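Local structure of uncharacterized protein YacP (Bacillus subtilis, 5MQ8) at residues 156-159 with 160-164. The protein is an endoribonuclease of the PIN-like (NYN) family that takes part in ribosome-dependent mRNA decay. Residues are numbered along the deposited sequence; the frame is centred on the assembly and turned at random.
Sequences EVLK and TFEKW
The carbonyl oxygen E156 O takes two hydrogen bonds from T160. T160 OG1 donates to E156 O at 2.8 Å, and T160 N donates to E156 O at 3.1 Å. The two donors come from opposite faces of the carbonyl plane. OG1 stands beside its own backbone N (chi1 -49°), which turns the hydroxyl back to the preceding turn. Serine and threonine in helices commonly satisfy their hydroxyl this way. One water joins three side chains here. It donates to E156 OE1 and to T160 OG1, and accepts from K163 NZ, each at 2.7 Å. E156 OE1 and K163 NZ lie 4.0 Å apart, beyond salt-bridge range; the water bridges the two groups. F161 N, E162 N and K163 N donate to V157 O, L158 O and K159 O in the usual i to i-4 pattern. On another side, E162 CG comes to 3.4 Å from L158 O, and E162 OE2 to 4.0 Å from L158 CG. E162 OE2 forms a salt bridge with R68 and a hydrogen bond with S42, both of the second subunit. Helix 151-165, the last of the PIN-like (NYN) chain, follows the long helix 121-145 and stands well away from the parallel sheet, facing the partner subunit.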
loop_
_atom_site.group_PDB
_atom_site.type_symbol
_atom_site.label_atom_id
_atom_site.label_comp_id
_atom_site.label_asym_id
_atom_site.label_seq_id
_atom_site.Cartn_x
_atom_site.Cartn_y
_atom_site.Cartn_z
ATOM N N GLU A 156 0.001 -3.595 -3.260
ATOM C CA GLU A 156 1.073 -2.592 -3.264
ATOM C C GLU A 156 2.248 -3.016 -2.350
ATOM O O GLU A 156 3.400 -2.818 -2.725
ATOM C CB GLU A 156 0.527 -1.194 -2.915
ATOM C CG GLU A 156 1.417 -0.061 -3.369
ATOM C CD GLU A 156 1.722 -0.026 -4.856
ATOM O OE1 GLU A 156 2.923 -0.006 -5.198
ATOM O OE2 GLU A 156 0.778 -0.050 -5.676
ATOM N N VAL A 157 1.956 -3.634 -1.184
ATOM C CA VAL A 157 2.974 -4.186 -0.266
ATOM C C VAL A 157 3.781 -5.260 -1.045
ATOM O O VAL A 157 5.016 -5.215 -1.070
ATOM C CB VAL A 157 2.344 -4.776 1.039
ATOM C CG1 VAL A 157 3.350 -5.624 1.833
ATOM C CG2 VAL A 157 1.760 -3.678 1.923
ATOM N N LEU A 158 3.060 -6.195 -1.692
ATOM C CA LEU A 158 3.639 -7.277 -2.478
ATOM C C LEU A 158 4.508 -6.761 -3.629
ATOM O O LEU A 158 5.615 -7.268 -3.806
ATOM C CB LEU A 158 2.547 -8.256 -2.967
ATOM C CG LEU A 158 3.023 -9.559 -3.605
ATOM C CD1 LEU A 158 4.010 -10.308 -2.681
ATOM C CD2 LEU A 158 1.834 -10.471 -3.945
ATOM N N LYS A 159 4.029 -5.737 -4.372
ATOM C CA LYS A 159 4.787 -5.096 -5.451
ATOM C C LYS A 159 6.111 -4.511 -4.945
ATOM O O LYS A 159 7.134 -4.688 -5.605
ATOM C CB LYS A 159 3.967 -4.009 -6.138
ATOM C CG LYS A 159 3.033 -4.517 -7.229
ATOM C CD LYS A 159 2.209 -3.365 -7.793
ATOM C CE LYS A 159 2.328 -3.191 -9.293
ATOM N NZ LYS A 159 1.557 -2.012 -9.783
ATOM N N THR A 160 6.097 -3.857 -3.763
ATOM C CA THR A 160 7.280 -3.288 -3.115
ATOM C C THR A 160 8.291 -4.402 -2.736
ATOM O O THR A 160 9.500 -4.204 -2.896
ATOM C CB THR A 160 6.877 -2.430 -1.903
ATOM O OG1 THR A 160 5.839 -1.526 -2.282
ATOM C CG2 THR A 160 8.044 -1.634 -1.335
ATOM N N PHE A 161 7.788 -5.548 -2.225
ATOM C CA PHE A 161 8.607 -6.706 -1.826
ATOM C C PHE A 161 9.322 -7.291 -3.047
ATOM O O PHE A 161 10.504 -7.609 -2.974
ATOM C CB PHE A 161 7.745 -7.782 -1.121
ATOM C CG PHE A 161 8.444 -9.091 -0.820
ATOM C CD1 PHE A 161 9.273 -9.220 0.291
ATOM C CD2 PHE A 161 8.245 -10.208 -1.627
ATOM C CE1 PHE A 161 9.911 -10.437 0.577
ATOM C CE2 PHE A 161 8.888 -11.421 -1.347
ATOM C CZ PHE A 161 9.717 -11.525 -0.247
ATOM N N GLU A 162 8.599 -7.411 -4.162
ATOM C CA GLU A 162 9.113 -7.942 -5.415
ATOM C C GLU A 162 10.102 -6.980 -6.071
ATOM O O GLU A 162 11.112 -7.441 -6.603
ATOM C CB GLU A 162 7.971 -8.290 -6.362
ATOM C CG GLU A 162 7.142 -9.462 -5.871
ATOM C CD GLU A 162 5.839 -9.673 -6.617
ATOM O OE1 GLU A 162 5.319 -8.703 -7.213
ATOM O OE2 GLU A 162 5.327 -10.812 -6.599
ATOM N N LYS A 163 9.826 -5.650 -6.012
ATOM C CA LYS A 163 10.716 -4.598 -6.527
ATOM C C LYS A 163 12.055 -4.693 -5.788
ATOM O O LYS A 163 13.097 -4.742 -6.441
ATOM C CB LYS A 163 10.104 -3.203 -6.324
ATOM C CG LYS A 163 9.471 -2.619 -7.573
ATOM C CD LYS A 163 8.777 -1.306 -7.266
ATOM C CE LYS A 163 7.295 -1.387 -7.512
ATOM N NZ LYS A 163 6.578 -0.238 -6.908
ATOM N N TRP A 164 12.018 -4.790 -4.436
ATOM C CA TRP A 164 13.220 -4.937 -3.623
ATOM C C TRP A 164 14.028 -6.197 -4.006
ATOM O O TRP A 164 15.235 -6.095 -4.250
ATOM C CB TRP A 164 12.896 -4.929 -2.115
ATOM C CG TRP A 164 14.001 -5.508 -1.266
ATOM C CD1 TRP A 164 15.171 -4.897 -0.914
ATOM C CD2 TRP A 164 14.088 -6.856 -0.771
ATOM N NE1 TRP A 164 15.961 -5.763 -0.189
ATOM C CE2 TRP A 164 15.329 -6.979 -0.101
ATOM C CE3 TRP A 164 13.235 -7.974 -0.827
ATOM C CZ2 TRP A 164 15.736 -8.174 0.510
ATOM C CZ3 TRP A 164 13.638 -9.157 -0.226
ATOM C CH2 TRP A 164 14.877 -9.253 0.427
HETATM O O HOH W 1 5.503 0.145 -4.413
#